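Local coordinates for protein haloacid dehalogenase (Pseudomonas aeruginosa, PDB 3UMC) that probably catalyses the hydrolytic removal of halide from L-2-haloacids, at residues A[25-30]-A[136-141]; A[34-39]-A[219-224]; A[128-133]-A[157-162]; A[197-202]-A[227-232]. One frame throughout, in Å; residues are numbered along the deposited sequence.

Overall arrangement
The four contacts trace a Rossmann-like core and its join to a helical region. Contact 1 pairs two central strands, and contact 3 lies beside it on the side facing the second subunit, the two centres about 9 Å apart and tied by D161 to L138. Contacts 1 and 4 have centres about 16 Å apart, H199 packing on D28 just past the end of strand 24-27. Contact 2, its centre about 19 Å from that of contact 1, probably lies where the core meets the inserted helical cap; E221 reaches H199 of contact 4, probably by a hydrogen bond. D28, F30, H199 and E221 thus meet where contacts 1, 2 and 4 converge, consistent with the active-site region of this family.

Contact 1 (A[25-30]-A[136-141]); sequences ILFDVF and YWLAAL
The F27 ring is met at its edge by L138, whose CD2 lies 4.0 Å from CE2 of F27, and A139 O sits near the ring plane at that edge; one face carries CG2 of I25, offset toward the rim. A second ring, that of Y136, is approached obliquely by I25, with CD1 of I25 3.9 Å from CD2 of Y136. The isoleucine chain is extended beyond CG1 (chi2 175°), which carries CD1 to the tyrosine. I25, F27, L138 and A140 share one sheet face, packed in part by helix 125-132. On the other, CD2 of L26 touches CB of A139 at 4.0 Å, and its CD1 branch lies against L141, next to helix 176-186. Backbone hydrogen bonds join the two parallel strands: I25 N to W137 O (2.8 Å), A139 N to I25 O (3.0 Å), F27 N to A139 O (2.8 Å) and L141 N to F27 O (2.8 Å). D28 follows directly after strand 24-27, its OD1 salt-bridged to K173 and OD2 hydrogen-bonded to T32. Two parallel strands leading into a DxFGT sequence typify the Rossmann-like haloacid dehalogenase core, where relatives place the nucleophilic aspartate at the position of D28.

Contact 2 (A[34-39]-A[219-224]); sequences VDWRSS and PLEYGP
A helix N-terminus capped by D35 meets a type I beta turn running from L220 to G223, at what is probably the boundary between core and helical cap in this family. D35 accepts from S38 N through OD1, 3.2 Å away, and from S38 OG through OD2, both from above the carboxylate plane. The one direct hydrogen bond across joins W36 NE1 to E221 OE2 at 2.8 Å. It is nearly straight (173°), lies in the indole plane and uses the anti lone pair of the carboxylate oxygen, while E221 OE1 turns to H199. With CG of W36 between the backbone N and carbonyl carbon (chi1 53°), the indole swings toward the turn, and its CZ2-CH2 edge points at the face of Y222 in a T-shaped pair: CZ2 of W36 is 3.5 Å from CE1 of Y222, with the planes 77° apart. R37 runs extended past the turn, its CB 3.3 Å from E221 O. Its guanidinium lays one face over Y222 O and CA of G223, while NE is salt-bridged to D62. One water links D35 OD1, R37 N and E221 O; another joins D35 OD1 to L220 O. Helix 57-67 gives R65 a cation-pi contact with W36 and sets Q66 beside Y222, while the loop after strand 212-216 packs on the start of helix 36-50.

Contact 3 (A[128-133]-A[157-162]); sequences GMHALK and GLPWDM
M129, a selenomethionine, reaches across from its helix to W160 and lays its terminal methyl over the indole. CE of M129 stands 3.4 Å from the centroid of the six-membered ring of W160, 15° off the ring normal, a CH-pi contact made over the face. SE lies farther out along much the same line, 4.8 Å from that centroid, so the methyl makes the close CH-pi contact and the selenium a longer Met-aromatic one. A bend at chi3 (80°) turns CE out of the line of the chain and onto the ring. The selenium also rests against L158, with CD2 of the leucine 3.9 Å away, and nearer the helix CB of M129 packs on CG of P159 at 3.8 Å. P159 therefore sits between two side chains of one helix. Its other partner is H130, whose imidazole turns a face to the proline: CG of P159 is 3.9 Å from the ring centroid, close to the normal. K133 sends NZ to ND1 of H130, 2.8 Å away and in the ring plane, which gives the imidazole a second hold, at its edge. P159 is itself the centre of an inverse gamma turn between L158 and W160. This packing seats the loop following helix 146-156 against helix 125-132. Beyond it D161 OD2 hydrogen-bonds L138 N on strand 137-140 and OD1 forms a salt bridge with R154 of the second subunit, helix 243-251 adds L243 beside M129, and the loop runs into strand 162-163, parallel to strand 137-140.

Contact 4 (A[197-202]-A[227-232]); sequences AAHNYD and SQDLAA
N200 and D229 are joined twice through a single carboxylate oxygen. D229 OD1 takes the backbone N of N200 at 2.9 Å, in a nearly straight bond (172°) that comes from above the carboxylate plane, and also the side-chain ND2 of N200, again at 2.9 Å, on its anti lone pair. CG of D229 stands anti to its carbonyl carbon (chi1 -73°), which carries the carboxylate to N200. ND2 spends its other hydrogen on A231 O, 3.0 Å away and in the amide plane; these two bonds, with those that N200 OD1 accepts from W236 NE1 and E233 N, fix the amide's rotation. The carboxylate's second oxygen, OD2, reaches Y201 N through a bridging water. The direct bond to N200 N and the water-bridged one to Y201 N bring the acid to two of the first amides of helix 200-208, where the helix end would probably favour its negative charge. A further water spans A198 O and D229 O. Outward from these bonds, D229 CB lies 3.4 Å from A198 O. Its OD2 touches CB of H199 at 3.5 Å and sits in the imidazole plane at the ring edge, with the two flat groups 56° apart. H199 is the N-cap residue, its NE2 taken up by E221 and its ring packed on D28 and T32. CA of A232 lies 3.7 Å from OD1 of N200. An outlying loop is thereby fastened to the strand-to-helix turn after strand 193-197. D202, in the first turn of helix 200-208 and salt-bridged to K173, is probably the acid of this family's fourth motif.

Contact 1 (A[25-30]-A[136-141])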
loop_
_atom_site.group_PDB
_atom_site.type_symbol
_atom_site.label_atom_id
_atom_site.label_comp_id
_atom_site.label_asym_id
_atom_site.label_seq_id
_atom_site.Cartn_x
_atom_site.Cartn_y
_atom_site.Cartn_z
ATOM N N ILE A 25 -12.916 -1.208 1.811
ATOM C CA ILE A 25 -13.321 0.053 2.328
ATOM C C ILE A 25 -12.126 0.939 2.192
ATOM O O ILE A 25 -11.024 0.680 2.738
ATOM C CB ILE A 25 -13.730 -0.000 3.821
ATOM C CG1 ILE A 25 -14.797 -1.028 4.068
ATOM C CG2 ILE A 25 -14.301 1.310 4.267
ATOM C CD1 ILE A 25 -15.149 -1.205 5.518
ATOM N N LEU A 26 -12.352 2.031 1.489
ATOM C CA LEU A 26 -11.387 3.099 1.394
ATOM C C LEU A 26 -11.747 4.110 2.483
ATOM O O LEU A 26 -12.899 4.414 2.727
ATOM C CB LEU A 26 -11.550 3.795 0.038
ATOM C CG LEU A 26 -11.369 3.009 -1.261
ATOM C CD1 LEU A 26 -11.790 3.903 -2.501
ATOM C CD2 LEU A 26 -9.970 2.597 -1.378
ATOM N N PHE A 27 -10.740 4.693 3.066
ATOM C CA PHE A 27 -10.937 5.676 4.061
ATOM C C PHE A 27 -10.207 6.958 3.750
ATOM O O PHE A 27 -9.043 6.953 3.527
ATOM C CB PHE A 27 -10.308 5.188 5.391
ATOM C CG PHE A 27 -11.010 4.075 6.022
ATOM C CD1 PHE A 27 -11.942 4.307 7.003
ATOM C CD2 PHE A 27 -10.710 2.778 5.677
ATOM C CE1 PHE A 27 -12.547 3.311 7.621
ATOM C CE2 PHE A 27 -11.355 1.729 6.318
ATOM C CZ PHE A 27 -12.241 1.991 7.273
ATOM N N ASP A 28 -10.900 8.066 3.904
ATOM C CA ASP A 28 -10.268 9.352 4.151
ATOM C C ASP A 28 -9.522 9.318 5.499
ATOM O O ASP A 28 -9.925 8.573 6.368
ATOM C CB ASP A 28 -11.367 10.436 4.138
ATOM C CG ASP A 28 -10.815 11.811 4.458
ATOM O OD1 ASP A 28 -9.979 12.286 3.691
ATOM O OD2 ASP A 28 -11.180 12.377 5.523
ATOM N N VAL A 29 -8.432 10.088 5.701
ATOM C CA VAL A 29 -7.625 9.857 6.909
ATOM C C VAL A 29 -7.600 11.068 7.824
ATOM O O VAL A 29 -7.941 10.941 9.016
ATOM C CB VAL A 29 -6.194 9.417 6.631
ATOM C CG1 VAL A 29 -5.521 9.021 7.876
ATOM C CG2 VAL A 29 -6.153 8.209 5.667
ATOM N N PHE A 30 -7.231 12.231 7.281
ATOM C CA PHE A 30 -7.326 13.468 8.051
ATOM C C PHE A 30 -8.729 13.803 8.468
ATOM O O PHE A 30 -9.613 13.911 7.642
ATOM C CB PHE A 30 -6.735 14.669 7.289
ATOM C CG PHE A 30 -5.243 14.583 7.112
ATOM C CD1 PHE A 30 -4.475 13.834 7.937
ATOM C CD2 PHE A 30 -4.619 15.249 6.126
ATOM C CE1 PHE A 30 -3.112 13.767 7.753
ATOM C CE2 PHE A 30 -3.222 15.193 5.981
ATOM C CZ PHE A 30 -2.501 14.466 6.791
ATOM N N TYR A 136 -12.923 -7.090 5.294
ATOM C CA TYR A 136 -12.740 -6.103 4.210
ATOM C C TYR A 136 -11.327 -5.701 4.118
ATOM O O TYR A 136 -10.598 -5.682 5.133
ATOM C CB TYR A 136 -13.556 -4.828 4.444
ATOM C CG TYR A 136 -15.003 -5.075 4.723
ATOM C CD1 TYR A 136 -15.876 -5.386 3.696
ATOM C CD2 TYR A 136 -15.489 -5.056 6.030
ATOM C CE1 TYR A 136 -17.208 -5.660 3.946
ATOM C CE2 TYR A 136 -16.814 -5.314 6.298
ATOM C CZ TYR A 136 -17.653 -5.648 5.246
ATOM O OH TYR A 136 -18.949 -5.916 5.489
ATOM N N TRP A 137 -10.881 -5.462 2.901
ATOM C CA TRP A 137 -9.621 -4.830 2.709
ATOM C C TRP A 137 -9.792 -3.394 3.169
ATOM O O TRP A 137 -10.796 -2.736 2.866
ATOM C CB TRP A 137 -9.227 -4.786 1.213
ATOM C CG TRP A 137 -8.806 -6.090 0.637
ATOM C CD1 TRP A 137 -8.423 -7.208 1.318
ATOM C CD2 TRP A 137 -8.693 -6.409 -0.749
ATOM N NE1 TRP A 137 -8.078 -8.200 0.429
ATOM C CE2 TRP A 137 -8.247 -7.733 -0.843
ATOM C CE3 TRP A 137 -8.876 -5.687 -1.918
ATOM C CZ2 TRP A 137 -8.026 -8.361 -2.065
ATOM C CZ3 TRP A 137 -8.694 -6.328 -3.134
ATOM C CH2 TRP A 137 -8.258 -7.639 -3.189
ATOM N N LEU A 138 -8.780 -2.883 3.792
ATOM C CA LEU A 138 -8.782 -1.479 4.238
ATOM C C LEU A 138 -7.708 -0.725 3.520
ATOM O O LEU A 138 -6.528 -1.124 3.532
ATOM C CB LEU A 138 -8.539 -1.358 5.759
ATOM C CG LEU A 138 -9.334 -2.252 6.709
ATOM C CD1 LEU A 138 -9.029 -1.929 8.204
ATOM C CD2 LEU A 138 -10.867 -2.214 6.388
ATOM N N ALA A 139 -8.084 0.400 2.915
ATOM C CA ALA A 139 -7.073 1.237 2.248
ATOM C C ALA A 139 -7.290 2.717 2.493
ATOM O O ALA A 139 -8.403 3.179 2.568
ATOM C CB ALA A 139 -7.060 0.902 0.723
ATOM N N ALA A 140 -6.192 3.441 2.684
ATOM C CA ALA A 140 -6.186 4.847 2.828
ATOM C C ALA A 140 -6.453 5.460 1.475
ATOM O O ALA A 140 -5.845 5.067 0.485
ATOM C CB ALA A 140 -4.764 5.367 3.381
ATOM N N LEU A 141 -7.293 6.483 1.451
ATOM C CA LEU A 141 -7.491 7.310 0.257
ATOM C C LEU A 141 -7.304 8.747 0.629
ATOM O O LEU A 141 -8.237 9.416 0.958
ATOM C CB LEU A 141 -8.884 7.087 -0.332
ATOM C CG LEU A 141 -9.123 7.569 -1.768
ATOM C CD1 LEU A 141 -8.592 6.528 -2.814
ATOM C CD2 LEU A 141 -10.623 7.786 -1.907
#

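Contact 2 (A[34-39]-A[219-224])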
loop_
_atom_site.group_PDB
_atom_site.type_symbol
_atom_site.label_atom_id
_atom_site.label_comp_id
_atom_site.label_asym_id
_atom_site.label_seq_id
_atom_site.Cartn_x
_atom_site.Cartn_y
_atom_site.Cartn_z
ATOM N N VAL A 34 -8.099 10.526 12.192
ATOM C CA VAL A 34 -7.113 11.137 13.111
ATOM C C VAL A 34 -7.414 12.601 13.334
ATOM O O VAL A 34 -7.944 13.316 12.466
ATOM C CB VAL A 34 -5.638 11.004 12.602
ATOM C CG1 VAL A 34 -5.192 9.495 12.512
ATOM C CG2 VAL A 34 -5.475 11.720 11.270
ATOM N N ASP A 35 -7.135 13.038 14.543
ATOM C CA ASP A 35 -7.413 14.406 14.982
ATOM C C ASP A 35 -6.176 15.220 14.759
ATOM O O ASP A 35 -5.325 15.347 15.654
ATOM C CB ASP A 35 -7.774 14.371 16.465
ATOM C CG ASP A 35 -8.098 15.746 17.064
ATOM O OD1 ASP A 35 -8.091 16.803 16.357
ATOM O OD2 ASP A 35 -8.326 15.684 18.286
ATOM N N TRP A 36 -6.082 15.829 13.585
ATOM C CA TRP A 36 -4.904 16.570 13.213
ATOM C C TRP A 36 -4.780 17.851 14.076
ATOM O O TRP A 36 -3.705 18.214 14.502
ATOM C CB TRP A 36 -4.908 16.870 11.699
ATOM C CG TRP A 36 -6.110 17.508 11.223
ATOM C CD1 TRP A 36 -7.265 16.887 10.738
ATOM C CD2 TRP A 36 -6.370 18.916 11.204
ATOM N NE1 TRP A 36 -8.217 17.845 10.415
ATOM C CE2 TRP A 36 -7.699 19.092 10.708
ATOM C CE3 TRP A 36 -5.629 20.049 11.604
ATOM C CZ2 TRP A 36 -8.284 20.347 10.597
ATOM C CZ3 TRP A 36 -6.203 21.308 11.478
ATOM C CH2 TRP A 36 -7.523 21.449 10.988
ATOM N N ARG A 37 -5.896 18.518 14.333
ATOM C CA ARG A 37 -5.869 19.808 14.974
ATOM C C ARG A 37 -5.278 19.717 16.387
ATOM O O ARG A 37 -4.329 20.499 16.710
ATOM C CB ARG A 37 -7.274 20.390 15.001
ATOM C CG ARG A 37 -7.381 21.716 15.692
ATOM C CD ARG A 37 -8.723 22.337 15.465
ATOM N NE ARG A 37 -8.707 23.759 15.812
ATOM C CZ ARG A 37 -8.924 24.237 17.033
ATOM N NH1 ARG A 37 -9.159 23.435 18.051
ATOM N NH2 ARG A 37 -8.901 25.548 17.232
ATOM N N SER A 38 -5.794 18.793 17.211
ATOM C CA SER A 38 -5.207 18.576 18.554
ATOM C C SER A 38 -3.713 18.231 18.505
ATOM O O SER A 38 -2.907 18.709 19.353
ATOM C CB SER A 38 -5.876 17.454 19.368
ATOM O OG SER A 38 -7.224 17.732 19.671
ATOM N N SER A 39 -3.342 17.353 17.563
ATOM C CA SER A 39 -1.958 16.901 17.460
ATOM C C SER A 39 -1.040 18.038 17.026
ATOM O O SER A 39 0.102 18.120 17.485
ATOM C CB SER A 39 -1.843 15.731 16.471
ATOM O OG SER A 39 -2.595 14.629 16.951
ATOM N N PRO A 219 -17.497 15.926 14.769
ATOM C CA PRO A 219 -17.853 17.328 15.031
ATOM C C PRO A 219 -16.777 18.168 15.740
ATOM O O PRO A 219 -16.943 19.346 15.783
ATOM C CB PRO A 219 -19.132 17.239 15.863
ATOM C CG PRO A 219 -19.056 15.871 16.635
ATOM C CD PRO A 219 -18.308 14.958 15.556
ATOM N N LEU A 220 -15.663 17.557 16.174
ATOM C CA LEU A 220 -14.558 18.200 16.891
ATOM C C LEU A 220 -13.322 18.360 15.998
ATOM O O LEU A 220 -12.302 18.884 16.425
ATOM C CB LEU A 220 -14.238 17.368 18.185
ATOM C CG LEU A 220 -15.421 17.426 19.223
ATOM C CD1 LEU A 220 -15.167 16.798 20.557
ATOM C CD2 LEU A 220 -15.811 18.878 19.443
ATOM N N GLU A 221 -13.388 17.917 14.748
ATOM C CA GLU A 221 -12.204 18.001 13.897
ATOM C C GLU A 221 -11.596 19.424 13.892
ATOM O O GLU A 221 -10.361 19.590 13.980
ATOM C CB GLU A 221 -12.537 17.621 12.465
ATOM C CG GLU A 221 -11.363 17.613 11.559
ATOM C CD GLU A 221 -11.665 17.154 10.111
ATOM O OE1 GLU A 221 -12.812 16.746 9.740
ATOM O OE2 GLU A 221 -10.672 17.149 9.378
ATOM N N TYR A 222 -12.469 20.419 13.734
ATOM C CA TYR A 222 -12.058 21.782 13.530
ATOM C C TYR A 222 -12.170 22.599 14.827
ATOM O O TYR A 222 -12.053 23.832 14.801
ATOM C CB TYR A 222 -12.839 22.427 12.380
ATOM C CG TYR A 222 -12.340 22.011 11.012
ATOM C CD1 TYR A 222 -11.295 22.659 10.412
ATOM C CD2 TYR A 222 -12.907 20.938 10.325
ATOM C CE1 TYR A 222 -10.814 22.268 9.110
ATOM C CE2 TYR A 222 -12.437 20.551 9.065
ATOM C CZ TYR A 222 -11.393 21.224 8.455
ATOM O OH TYR A 222 -10.907 20.826 7.198
ATOM N N GLY A 223 -12.331 21.893 15.934
ATOM C CA GLY A 223 -12.487 22.482 17.253
ATOM C C GLY A 223 -13.927 22.806 17.642
ATOM O O GLY A 223 -14.853 22.593 16.849
ATOM N N PRO A 224 -14.123 23.364 18.860
ATOM C CA PRO A 224 -15.459 23.817 19.331
ATOM C C PRO A 224 -16.201 24.765 18.359
ATOM O O PRO A 224 -17.418 24.734 18.318
ATOM C CB PRO A 224 -15.144 24.502 20.669
ATOM C CG PRO A 224 -13.809 23.837 21.126
ATOM C CD PRO A 224 -13.050 23.669 19.837
HETATM O O HOH W 1 -8.668 17.331 13.996
HETATM O O HOH W 2 -9.854 18.442 17.499
#

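Contact 3 (A[128-133]-A[157-162])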
loop_
_atom_site.group_PDB
_atom_site.type_symbol
_atom_site.label_atom_id
_atom_site.label_comp_id
_atom_site.label_asym_id
_atom_site.label_seq_id
_atom_site.Cartn_x
_atom_site.Cartn_y
_atom_site.Cartn_z
ATOM N N GLY A 128 -11.940 -0.018 15.611
ATOM C CA GLY A 128 -12.866 -0.157 14.524
ATOM C C GLY A 128 -12.138 -0.661 13.281
ATOM O O GLY A 128 -12.647 -1.502 12.579
HETATM N N MSE A 129 -10.947 -0.152 13.022
HETATM C CA MSE A 129 -10.218 -0.644 11.841
HETATM C C MSE A 129 -9.898 -2.156 12.018
HETATM O O MSE A 129 -10.061 -2.950 11.068
HETATM C CB MSE A 129 -8.985 0.197 11.575
HETATM C CG MSE A 129 -9.270 1.560 10.950
HETATM SE SE MSE A 129 -7.646 2.494 10.642
HETATM C CE MSE A 129 -7.095 1.601 8.945
ATOM N N HIS A 130 -9.478 -2.546 13.238
ATOM C CA HIS A 130 -9.168 -3.938 13.528
ATOM C C HIS A 130 -10.333 -4.765 13.434
ATOM O O HIS A 130 -10.194 -5.905 13.028
ATOM C CB HIS A 130 -8.479 -4.138 14.885
ATOM C CG HIS A 130 -7.026 -3.831 14.839
ATOM N ND1 HIS A 130 -6.165 -4.550 14.047
ATOM C CD2 HIS A 130 -6.311 -2.827 15.373
ATOM C CE1 HIS A 130 -4.950 -4.038 14.167
ATOM N NE2 HIS A 130 -5.020 -2.979 14.952
ATOM N N ALA A 131 -11.521 -4.247 13.785
ATOM C CA ALA A 131 -12.727 -5.008 13.552
ATOM C C ALA A 131 -13.064 -5.202 12.035
ATOM O O ALA A 131 -13.446 -6.297 11.587
ATOM C CB ALA A 131 -13.943 -4.331 14.276
ATOM N N LEU A 132 -13.048 -4.115 11.289
ATOM C CA LEU A 132 -13.419 -4.134 9.888
ATOM C C LEU A 132 -12.462 -4.965 9.061
ATOM O O LEU A 132 -12.862 -5.506 8.039
ATOM C CB LEU A 132 -13.487 -2.705 9.328
ATOM C CG LEU A 132 -14.558 -1.820 9.926
ATOM C CD1 LEU A 132 -14.238 -0.315 9.795
ATOM C CD2 LEU A 132 -15.925 -2.187 9.345
ATOM N N LYS A 133 -11.205 -5.101 9.472
ATOM C CA LYS A 133 -10.202 -5.708 8.610
ATOM C C LYS A 133 -10.454 -7.225 8.378
ATOM O O LYS A 133 -9.927 -7.843 7.399
ATOM C CB LYS A 133 -8.781 -5.470 9.126
ATOM C CG LYS A 133 -8.378 -6.486 10.151
ATOM C CD LYS A 133 -6.981 -6.257 10.729
ATOM C CE LYS A 133 -6.780 -7.049 12.087
ATOM N NZ LYS A 133 -5.419 -6.817 12.638
ATOM N N GLY A 157 -0.584 3.470 14.517
ATOM C CA GLY A 157 -0.882 2.057 14.436
ATOM C C GLY A 157 -2.026 1.668 13.465
ATOM O O GLY A 157 -2.691 0.671 13.641
ATOM N N LEU A 158 -2.268 2.440 12.435
ATOM C CA LEU A 158 -3.335 2.104 11.493
ATOM C C LEU A 158 -2.992 0.821 10.687
ATOM O O LEU A 158 -1.944 0.722 10.036
ATOM C CB LEU A 158 -3.544 3.319 10.602
ATOM C CG LEU A 158 -3.809 4.664 11.304
ATOM C CD1 LEU A 158 -4.242 5.698 10.265
ATOM C CD2 LEU A 158 -4.897 4.549 12.391
ATOM N N PRO A 159 -3.828 -0.199 10.763
ATOM C CA PRO A 159 -3.554 -1.472 10.099
ATOM C C PRO A 159 -4.152 -1.509 8.662
ATOM O O PRO A 159 -5.125 -2.191 8.460
ATOM C CB PRO A 159 -4.282 -2.444 10.970
ATOM C CG PRO A 159 -5.610 -1.629 11.300
ATOM C CD PRO A 159 -5.029 -0.260 11.611
ATOM N N TRP A 160 -3.485 -0.838 7.711
ATOM C CA TRP A 160 -3.862 -0.764 6.313
ATOM C C TRP A 160 -3.468 -2.041 5.576
ATOM O O TRP A 160 -2.427 -2.605 5.838
ATOM C CB TRP A 160 -3.097 0.363 5.609
ATOM C CG TRP A 160 -3.395 1.707 6.085
ATOM C CD1 TRP A 160 -2.495 2.599 6.610
ATOM C CD2 TRP A 160 -4.677 2.326 6.166
ATOM N NE1 TRP A 160 -3.140 3.773 6.939
ATOM C CE2 TRP A 160 -4.483 3.619 6.706
ATOM C CE3 TRP A 160 -5.947 1.969 5.740
ATOM C CZ2 TRP A 160 -5.509 4.517 6.832
ATOM C CZ3 TRP A 160 -6.939 2.851 5.839
ATOM C CH2 TRP A 160 -6.741 4.122 6.428
ATOM N N ASP A 161 -4.304 -2.487 4.675
ATOM C CA ASP A 161 -3.855 -3.460 3.668
ATOM C C ASP A 161 -3.071 -2.706 2.587
ATOM O O ASP A 161 -2.106 -3.217 2.071
ATOM C CB ASP A 161 -5.028 -4.097 3.010
ATOM C CG ASP A 161 -5.727 -5.071 3.908
ATOM O OD1 ASP A 161 -5.199 -6.188 4.006
ATOM O OD2 ASP A 161 -6.805 -4.732 4.483
HETATM N N MSE A 162 -3.481 -1.477 2.265
HETATM C CA MSE A 162 -2.870 -0.722 1.165
HETATM C C MSE A 162 -3.049 0.775 1.396
HETATM O O MSE A 162 -4.010 1.211 2.044
HETATM C CB MSE A 162 -3.600 -1.124 -0.121
HETATM C CG MSE A 162 -3.099 -0.523 -1.445
HETATM SE SE MSE A 162 -1.183 -0.678 -1.774
HETATM C CE MSE A 162 -1.014 0.401 -3.479
#

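Contact 4 (A[197-202]-A[227-232])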
loop_
_atom_site.group_PDB
_atom_site.type_symbol
_atom_site.label_atom_id
_atom_site.label_comp_id
_atom_site.label_asym_id
_atom_site.label_seq_id
_atom_site.Cartn_x
_atom_site.Cartn_y
_atom_site.Cartn_z
ATOM N N ALA A 197 -15.890 8.343 5.073
ATOM C CA ALA A 197 -15.346 9.682 5.320
ATOM C C ALA A 197 -16.171 10.492 6.277
ATOM O O ALA A 197 -17.337 10.288 6.411
ATOM C CB ALA A 197 -15.252 10.505 3.984
ATOM N N ALA A 198 -15.546 11.493 6.871
ATOM C CA ALA A 198 -16.231 12.483 7.698
ATOM C C ALA A 198 -16.661 13.713 6.912
ATOM O O ALA A 198 -17.175 14.701 7.478
ATOM C CB ALA A 198 -15.308 12.891 8.844
ATOM N N HIS A 199 -16.429 13.725 5.606
ATOM C CA HIS A 199 -16.644 14.983 4.834
ATOM C C HIS A 199 -17.585 14.673 3.661
ATOM O O HIS A 199 -17.346 13.712 2.846
ATOM C CB HIS A 199 -15.301 15.638 4.435
ATOM C CG HIS A 199 -14.285 15.660 5.536
ATOM N ND1 HIS A 199 -13.166 14.849 5.546
ATOM C CD2 HIS A 199 -14.321 16.253 6.736
ATOM C CE1 HIS A 199 -12.510 15.036 6.667
ATOM N NE2 HIS A 199 -13.186 15.902 7.402
ATOM N N ASN A 200 -18.707 15.375 3.625
ATOM C CA ASN A 200 -19.726 15.081 2.608
ATOM C C ASN A 200 -19.218 15.290 1.181
ATOM O O ASN A 200 -19.706 14.589 0.316
ATOM C CB ASN A 200 -20.977 15.950 2.797
ATOM C CG ASN A 200 -21.845 15.475 3.980
ATOM O OD1 ASN A 200 -22.655 14.558 3.867
ATOM N ND2 ASN A 200 -21.688 16.137 5.106
ATOM N N TYR A 201 -18.267 16.240 0.949
ATOM C CA TYR A 201 -17.793 16.519 -0.402
ATOM C C TYR A 201 -17.122 15.275 -0.992
ATOM O O TYR A 201 -17.220 14.999 -2.166
ATOM C CB TYR A 201 -16.818 17.733 -0.461
ATOM C CG TYR A 201 -15.398 17.283 -0.279
ATOM C CD1 TYR A 201 -14.645 16.885 -1.375
ATOM C CD2 TYR A 201 -14.834 17.129 1.017
ATOM C CE1 TYR A 201 -13.328 16.380 -1.205
ATOM C CE2 TYR A 201 -13.532 16.656 1.192
ATOM C CZ TYR A 201 -12.787 16.274 0.077
ATOM O OH TYR A 201 -11.505 15.769 0.197
ATOM N N ASP A 202 -16.462 14.503 -0.141
ATOM C CA ASP A 202 -15.747 13.303 -0.554
ATOM C C ASP A 202 -16.682 12.181 -0.937
ATOM O O ASP A 202 -16.481 11.431 -1.921
ATOM C CB ASP A 202 -14.857 12.857 0.634
ATOM C CG ASP A 202 -13.615 12.062 0.209
ATOM O OD1 ASP A 202 -13.333 11.871 -0.992
ATOM O OD2 ASP A 202 -12.918 11.614 1.132
ATOM N N SER A 227 -18.563 24.252 12.075
ATOM C CA SER A 227 -19.850 24.424 11.469
ATOM C C SER A 227 -20.127 23.507 10.271
ATOM O O SER A 227 -21.261 23.457 9.823
ATOM C CB SER A 227 -19.973 25.899 10.989
ATOM O OG SER A 227 -19.053 26.138 9.910
ATOM N N GLN A 228 -19.099 22.883 9.694
ATOM C CA GLN A 228 -19.211 22.079 8.487
ATOM C C GLN A 228 -19.252 20.576 8.845
ATOM O O GLN A 228 -18.619 20.152 9.824
ATOM C CB GLN A 228 -18.046 22.316 7.542
ATOM C CG GLN A 228 -18.040 23.660 6.833
ATOM C CD GLN A 228 -18.964 23.718 5.601
ATOM O OE1 GLN A 228 -19.978 24.444 5.612
ATOM N NE2 GLN A 228 -18.625 22.947 4.532
ATOM N N ASP A 229 -20.015 19.814 8.039
ATOM C CA ASP A 229 -19.986 18.373 8.052
ATOM C C ASP A 229 -20.393 17.852 9.424
ATOM O O ASP A 229 -19.826 16.872 9.872
ATOM C CB ASP A 229 -18.596 17.809 7.646
ATOM C CG ASP A 229 -18.324 17.953 6.152
ATOM O OD1 ASP A 229 -19.254 17.654 5.366
ATOM O OD2 ASP A 229 -17.195 18.307 5.751
ATOM N N LEU A 230 -21.404 18.500 10.033
ATOM C CA LEU A 230 -21.958 18.083 11.296
ATOM C C LEU A 230 -22.915 16.919 11.085
ATOM O O LEU A 230 -23.130 16.132 11.971
ATOM C CB LEU A 230 -22.640 19.246 12.042
ATOM C CG LEU A 230 -21.706 20.391 12.441
ATOM C CD1 LEU A 230 -22.424 21.442 13.351
ATOM C CD2 LEU A 230 -20.458 19.852 13.142
ATOM N N ALA A 231 -23.455 16.812 9.885
ATOM C CA ALA A 231 -24.397 15.788 9.583
ATOM C C ALA A 231 -24.336 15.342 8.136
ATOM O O ALA A 231 -23.664 15.936 7.321
ATOM C CB ALA A 231 -25.863 16.282 9.931
ATOM N N ALA A 232 -25.049 14.267 7.846
ATOM C CA ALA A 232 -25.109 13.731 6.494
ATOM C C ALA A 232 -26.024 14.642 5.619
ATOM O O ALA A 232 -27.168 14.946 5.992
ATOM C CB ALA A 232 -25.562 12.264 6.470
HETATM O O HOH W 3 -17.652 15.383 10.205
HETATM O O HOH W 4 -17.577 18.415 2.956
#